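Local coordinates for TIR-NB-LRR type resistance protein RPV1 (Vitis rotundifolia, PDB 5KU7) that belongs to the TIR-NB-LRR family of intracellular plant resistance proteins, in which the TIR domain is the signalling module of immune receptors, at residues 85-88 and 89-92. Numbering follows the deposited sequence.
Sequences IMEC and QKDL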
ATOM      1  N   ILE A  85      -0.843  -6.119  25.095  1.00 46.27           N
ATOM      2  CA  ILE A  85      -1.384  -7.123  24.190  1.00 44.09           C
ATOM      3  C   ILE A  85      -1.018  -8.526  24.639  1.00 44.45           C
ATOM      4  O   ILE A  85      -1.851  -9.427  24.657  1.00 44.23           O
ATOM      5  CB  ILE A  85      -0.868  -6.891  22.752  1.00 41.15           C
ATOM      6  CG1 ILE A  85      -1.569  -5.674  22.146  1.00 38.26           C
ATOM      7  CG2 ILE A  85      -1.094  -8.116  21.887  1.00 36.61           C
ATOM      8  CD1 ILE A  85      -0.866  -5.078  20.928  1.00 29.35           C
ATOM      9  N   MET A  86       0.237  -8.704  25.017  1.00 47.25           N
ATOM     10  CA  MET A  86       0.699 -10.010  25.435  1.00 48.97           C
ATOM     11  C   MET A  86       0.152 -10.410  26.809  1.00 57.99           C
ATOM     12  O   MET A  86      -0.063 -11.597  27.072  1.00 58.89           O
ATOM     13  CB  MET A  86       2.219 -10.033  25.415  1.00 50.22           C
ATOM     14  CG  MET A  86       2.791  -9.805  24.018  1.00 48.43           C
ATOM     15  SD  MET A  86       2.053 -10.888  22.761  1.00 53.11           S
ATOM     16  CE  MET A  86       2.514 -12.494  23.397  1.00 48.30           C
ATOM     17  N   GLU A  87      -0.067  -9.419  27.677  1.00 58.24           N
ATOM     18  CA  GLU A  87      -0.693  -9.644  28.986  1.00 55.74           C
ATOM     19  C   GLU A  87      -2.134 -10.128  28.838  1.00 52.58           C
ATOM     20  O   GLU A  87      -2.577 -11.018  29.561  1.00 58.93           O
ATOM     21  CB  GLU A  87      -0.644  -8.363  29.823  1.00 64.94           C
ATOM     22  CG  GLU A  87       0.760  -7.980  30.270  1.00 68.08           C
ATOM     23  CD  GLU A  87       0.795  -6.737  31.130  1.00 66.47           C
ATOM     24  OE1 GLU A  87      -0.257  -6.080  31.281  1.00 65.51           O
ATOM     25  OE2 GLU A  87       1.879  -6.423  31.663  1.00 68.68           O
ATOM     26  N   CYS A  88      -2.875  -9.525  27.912  1.00 49.68           N
ATOM     27  CA  CYS A  88      -4.254  -9.934  27.646  1.00 53.52           C
ATOM     28  C   CYS A  88      -4.259 -11.319  27.042  1.00 56.41           C
ATOM     29  O   CYS A  88      -5.266 -12.022  27.059  1.00 62.80           O
ATOM     30  CB  CYS A  88      -4.948  -8.974  26.683  1.00 48.32           C
ATOM     31  SG  CYS A  88      -5.140  -7.326  27.319  1.00 55.00           S
ATOM     32  N   GLN A  89      -3.114 -11.691  26.491  1.00 50.08           N
ATOM     33  CA  GLN A  89      -2.949 -12.970  25.833  1.00 54.02           C
ATOM     34  C   GLN A  89      -2.833 -14.083  26.865  1.00 57.46           C
ATOM     35  O   GLN A  89      -3.442 -15.137  26.716  1.00 65.14           O
ATOM     36  CB  GLN A  89      -1.723 -12.911  24.931  1.00 52.89           C
ATOM     37  CG  GLN A  89      -1.803 -13.765  23.710  1.00 57.37           C
ATOM     38  CD  GLN A  89      -0.901 -14.951  23.780  1.00 58.52           C
ATOM     39  OE1 GLN A  89      -0.401 -15.297  24.844  1.00 61.73           O
ATOM     40  NE2 GLN A  89      -0.641 -15.559  22.631  1.00 59.33           N
ATOM     41  N   LYS A  90      -2.041 -13.844  27.910  1.00 58.08           N
ATOM     42  CA  LYS A  90      -1.918 -14.774  29.032  1.00 62.09           C
ATOM     43  C   LYS A  90      -3.197 -14.807  29.869  1.00 66.76           C
ATOM     44  O   LYS A  90      -3.826 -15.843  30.013  1.00 65.29           O
ATOM     45  CB  LYS A  90      -0.740 -14.378  29.926  1.00 70.03           C
ATOM     46  CG  LYS A  90       0.558 -14.090  29.188  1.00 74.98           C
ATOM     47  CD  LYS A  90       1.706 -13.826  30.163  1.00 82.03           C
ATOM     48  CE  LYS A  90       2.878 -13.138  29.466  1.00 78.41           C
ATOM     49  NZ  LYS A  90       2.511 -11.767  29.010  1.00 72.52           N
ATOM     50  N   ASP A  91      -3.599 -13.639  30.370  1.00 75.25           N
ATOM     51  CA  ASP A  91      -4.661 -13.518  31.375  1.00 78.04           C
ATOM     52  C   ASP A  91      -6.073 -13.565  30.779  1.00 76.91           C
ATOM     53  O   ASP A  91      -6.967 -14.192  31.344  1.00 78.98           O
ATOM     54  CB  ASP A  91      -4.488 -12.214  32.165  1.00 82.84           C
ATOM     55  CG  ASP A  91      -3.261 -12.226  33.062  1.00 91.53           C
ATOM     56  OD1 ASP A  91      -2.580 -13.273  33.130  1.00 95.80           O
ATOM     57  OD2 ASP A  91      -2.980 -11.189  33.705  1.00 92.09           O
ATOM     58  N   LEU A  92      -6.279 -12.890  29.653  1.00 73.29           N
ATOM     59  CA  LEU A  92      -7.542 -12.993  28.928  1.00 71.14           C
ATOM     60  C   LEU A  92      -7.375 -14.051  27.848  1.00 70.37           C
ATOM     61  O   LEU A  92      -6.356 -14.739  27.810  1.00 80.44           O
ATOM     62  CB  LEU A  92      -7.946 -11.649  28.320  1.00 68.56           C
ATOM     63  CG  LEU A  92      -8.231 -10.496  29.284  1.00 71.34           C
ATOM     64  CD1 LEU A  92      -7.059 -10.207  30.217  1.00 75.64           C
ATOM     65  CD2 LEU A  92      -8.633  -9.255  28.510  1.00 66.05           C
TER
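C88, buried near the C-terminal end of helix 76-91, and the exposed L92 one turn further on meet through C88 CB and L92 CD2 at 4.1 Å, while L92 CD1 lies against C88 CA. The packed side of the last two turns is formed by I85, M86 and C88: I85 and C88 press on I58 of helix 52-59, I85 also reaches V96 of strand 95-101, and M86 leans on E139 and A140 of helix 130-141, its folded chain bringing CE within 4.2 Å of Q89 CD. K90 and D91 are exposed, E87 and Q89 partly so, and here contacts run mainly through backbone carbonyls. Three donors converge on M86 O: K90 N at 3.1 Å and, more weakly, Q89 N and K90 NZ, the latter at 3.2 Å; a bend at chi4 (66°) turns the ammonium group back over this carbonyl. E87 directs its carboxylate to a salt bridge with R132. The straightest backbone bond runs from D91 N to E87 O (2.9 Å, 169° at the hydrogen), whereas L92 N to C88 O is weak, bent to 121°. This amphipathic helix end closes the helical part of the right-handed beta-alpha-beta crossover from strand 61-68 to strand 95-101 in the flavodoxin-like TIR fold.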